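Local coordinates for protein adenylate kinase (Thermus thermophilus, PDB 3CM0) that catalyses the reversible transfer of the terminal phosphate from ATP to AMP, yielding two ADP and probably helping to balance cellular adenine nucleotides, at residues Q26-K31 / R179-L184. Numbering follows the deposited sequence.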
ATOM      1  N   GLN A  26      13.422  -0.535   5.503  1.00 29.25           N
ATOM      2  CA  GLN A  26      14.848  -0.261   5.679  1.00 28.09           C
ATOM      3  C   GLN A  26      15.419  -0.806   6.993  1.00 28.85           C
ATOM      4  O   GLN A  26      16.527  -1.356   7.016  1.00 31.21           O
ATOM      5  CB  GLN A  26      15.089   1.247   5.581  1.00 35.44           C
ATOM      6  CG  GLN A  26      14.770   1.836   4.201  1.00 45.17           C
ATOM      7  CD  GLN A  26      15.014   3.338   4.116  1.00 57.68           C
ATOM      8  OE1 GLN A  26      16.092   3.822   4.457  1.00 69.28           O
ATOM      9  NE2 GLN A  26      14.017   4.079   3.648  1.00 42.99           N
ATOM     10  N   GLU A  27      14.681  -0.668   8.087  1.00 24.64           N
ATOM     11  CA  GLU A  27      15.163  -1.140   9.367  1.00 24.76           C
ATOM     12  C   GLU A  27      15.122  -2.631   9.617  1.00 32.43           C
ATOM     13  O   GLU A  27      16.037  -3.172  10.222  1.00 33.13           O
ATOM     14  CB  GLU A  27      14.435  -0.434  10.512  1.00 30.04           C
ATOM     15  CG  GLU A  27      14.678   1.055  10.518  1.00 38.09           C
ATOM     16  CD  GLU A  27      14.224   1.723  11.811  1.00 40.44           C
ATOM     17  OE1 GLU A  27      13.696   1.027  12.702  1.00 39.37           O
ATOM     18  OE2 GLU A  27      14.406   2.949  11.923  1.00 32.12           O
ATOM     19  N   LEU A  28      14.089  -3.320   9.150  1.00 23.03           N
ATOM     20  CA  LEU A  28      14.027  -4.748   9.436  1.00 22.39           C
ATOM     21  C   LEU A  28      14.338  -5.709   8.283  1.00 17.36           C
ATOM     22  O   LEU A  28      14.243  -6.935   8.454  1.00 26.60           O
ATOM     23  CB  LEU A  28      12.661  -5.097  10.043  1.00 24.19           C
ATOM     24  CG  LEU A  28      12.318  -4.386  11.351  1.00 30.24           C
ATOM     25  CD1 LEU A  28      11.077  -5.026  11.917  1.00 27.64           C
ATOM     26  CD2 LEU A  28      13.455  -4.490  12.359  1.00 33.89           C
ATOM     27  N   GLY A  29      14.697  -5.162   7.141  1.00 18.03           N
ATOM     28  CA  GLY A  29      15.047  -5.985   5.996  1.00 23.29           C
ATOM     29  C   GLY A  29      13.885  -6.527   5.177  1.00 21.89           C
ATOM     30  O   GLY A  29      13.947  -7.649   4.684  1.00 24.18           O
ATOM     31  N   PHE A  30      12.806  -5.756   5.062  1.00 23.19           N
ATOM     32  CA  PHE A  30      11.665  -6.192   4.243  1.00 24.72           C
ATOM     33  C   PHE A  30      11.852  -5.549   2.882  1.00 23.39           C
ATOM     34  O   PHE A  30      12.325  -4.411   2.793  1.00 19.94           O
ATOM     35  CB  PHE A  30      10.316  -5.672   4.801  1.00 19.79           C
ATOM     36  CG  PHE A  30       9.815  -6.407   6.001  1.00 19.00           C
ATOM     37  CD1 PHE A  30       8.749  -7.309   5.884  1.00 15.16           C
ATOM     38  CD2 PHE A  30      10.397  -6.219   7.253  1.00 25.64           C
ATOM     39  CE1 PHE A  30       8.260  -8.004   6.992  1.00 16.31           C
ATOM     40  CE2 PHE A  30       9.924  -6.910   8.378  1.00 27.98           C
ATOM     41  CZ  PHE A  30       8.850  -7.813   8.246  1.00 32.76           C
ATOM     42  N   LYS A  31      11.486  -6.268   1.824  1.00 18.50           N
ATOM     43  CA  LYS A  31      11.524  -5.702   0.492  1.00 16.72           C
ATOM     44  C   LYS A  31      10.152  -5.051   0.260  1.00 22.20           C
ATOM     45  O   LYS A  31       9.103  -5.743   0.304  1.00 16.46           O
ATOM     46  CB  LYS A  31      11.757  -6.789  -0.564  1.00 23.76           C
ATOM     47  CG  LYS A  31      11.799  -6.226  -1.976  1.00 37.29           C
ATOM     48  CD  LYS A  31      12.477  -7.173  -2.971  1.00 37.83           C
ATOM     49  CE  LYS A  31      11.737  -8.478  -3.126  1.00 46.30           C
ATOM     50  NZ  LYS A  31      12.343  -9.329  -4.194  1.00 40.34           N
ATOM     51  N   ARG A 179       4.352   2.658  17.480  1.00 14.68           N
ATOM     52  CA  ARG A 179       3.053   2.002  17.590  1.00 15.32           C
ATOM     53  C   ARG A 179       2.902   0.913  16.540  1.00 16.03           C
ATOM     54  O   ARG A 179       2.318  -0.141  16.808  1.00 15.77           O
ATOM     55  CB  ARG A 179       1.913   3.024  17.429  1.00 16.29           C
ATOM     56  CG  ARG A 179       1.850   4.048  18.577  1.00 16.98           C
ATOM     57  CD  ARG A 179       0.930   5.241  18.204  1.00 25.04           C
ATOM     58  NE  ARG A 179       0.961   6.294  19.226  1.00 22.54           N
ATOM     59  CZ  ARG A 179       0.678   7.574  19.006  1.00 23.98           C
ATOM     60  NH1 ARG A 179       0.340   8.010  17.786  1.00 18.73           N
ATOM     61  NH2 ARG A 179       0.702   8.424  20.031  1.00 18.83           N
ATOM     62  N   ILE A 180       3.401   1.168  15.340  1.00 14.35           N
ATOM     63  CA  ILE A 180       3.298   0.145  14.282  1.00 14.00           C
ATOM     64  C   ILE A 180       4.111  -1.104  14.691  1.00 18.39           C
ATOM     65  O   ILE A 180       3.636  -2.239  14.567  1.00 15.14           O
ATOM     66  CB  ILE A 180       3.841   0.699  12.950  1.00 14.48           C
ATOM     67  CG1 ILE A 180       2.859   1.713  12.395  1.00 11.29           C
ATOM     68  CG2 ILE A 180       4.140  -0.469  11.937  1.00 14.65           C
ATOM     69  CD1 ILE A 180       3.443   2.621  11.314  1.00 14.43           C
ATOM     70  N   ARG A 181       5.353  -0.918  15.149  1.00 18.55           N
ATOM     71  CA  ARG A 181       6.156  -2.069  15.565  1.00 18.54           C
ATOM     72  C   ARG A 181       5.461  -2.830  16.698  1.00 19.81           C
ATOM     73  O   ARG A 181       5.399  -4.068  16.694  1.00 24.37           O
ATOM     74  CB  ARG A 181       7.577  -1.609  15.983  1.00 18.47           C
ATOM     75  CG  ARG A 181       8.365  -1.073  14.796  1.00 24.84           C
ATOM     76  CD  ARG A 181       9.845  -0.983  15.101  1.00 33.65           C
ATOM     77  NE  ARG A 181      10.390  -2.278  15.493  1.00 36.50           N
ATOM     78  CZ  ARG A 181      11.687  -2.530  15.588  1.00 35.75           C
ATOM     79  NH1 ARG A 181      12.566  -1.577  15.311  1.00 36.40           N
ATOM     80  NH2 ARG A 181      12.097  -3.728  15.969  1.00 29.85           N
ATOM     81  N   ALA A 182       4.912  -2.102  17.673  1.00 18.27           N
ATOM     82  CA  ALA A 182       4.208  -2.760  18.762  1.00 18.91           C
ATOM     83  C   ALA A 182       2.997  -3.534  18.257  1.00 22.96           C
ATOM     84  O   ALA A 182       2.754  -4.669  18.682  1.00 22.09           O
ATOM     85  CB  ALA A 182       3.764  -1.763  19.785  1.00 23.60           C
ATOM     86  N   ALA A 183       2.236  -2.921  17.354  1.00 19.73           N
ATOM     87  CA  ALA A 183       1.057  -3.584  16.792  1.00 19.21           C
ATOM     88  C   ALA A 183       1.438  -4.896  16.084  1.00 14.93           C
ATOM     89  O   ALA A 183       0.713  -5.906  16.155  1.00 21.25           O
ATOM     90  CB  ALA A 183       0.376  -2.651  15.792  1.00 17.12           C
ATOM     91  N   LEU A 184       2.530  -4.850  15.327  1.00 14.55           N
ATOM     92  CA  LEU A 184       3.028  -6.021  14.591  1.00 19.02           C
ATOM     93  C   LEU A 184       3.787  -7.021  15.475  1.00 26.83           C
ATOM     94  O   LEU A 184       3.819  -8.223  15.202  1.00 26.59           O
ATOM     95  CB  LEU A 184       3.945  -5.554  13.462  1.00 18.79           C
ATOM     96  CG  LEU A 184       3.166  -4.762  12.407  1.00 16.33           C
ATOM     97  CD1 LEU A 184       4.125  -4.104  11.418  1.00 17.46           C
ATOM     98  CD2 LEU A 184       2.154  -5.718  11.685  1.00 16.71           C
TER
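L28 and R181 are the residues whose CA atoms come nearest across the two segments, yet these are still 10.3 Å apart. In this P-loop NTPase CORE domain, L28 ends helix 17-28, which follows the nucleotide-binding loop, and R181 lies on the C-terminal helix 173-184. G29, with positive phi, then turns the chain toward edge strand 31-33. No backbone hydrogen bond joins the segments; the long arm of R181 spans the gap.

That arm bends at chi3 (58°), bringing its guanidinium beside the end of the other helix. L28 lays both methyls over one face of the group, CD2 being 3.9 Å from R181 NH2 and CD1 4.2 Å above the plane, an aliphatic contact on a flat cation. E27, extended beyond CG, crosses the arginine at about a right angle; its OE1 makes a long salt bridge to R181 NH1 (3.9 Å), with the carboxylate and guanidinium planes 71° apart. The carboxylate has other holds: Y177 OH hydrogen-bonds to E27 OE1, while R23 NE pairs with OE2. This is a surface join between two helices. The guanidinium is shared as well: R181 NH2 forms a salt bridge with the terminal carboxylate oxygen OXT of I186.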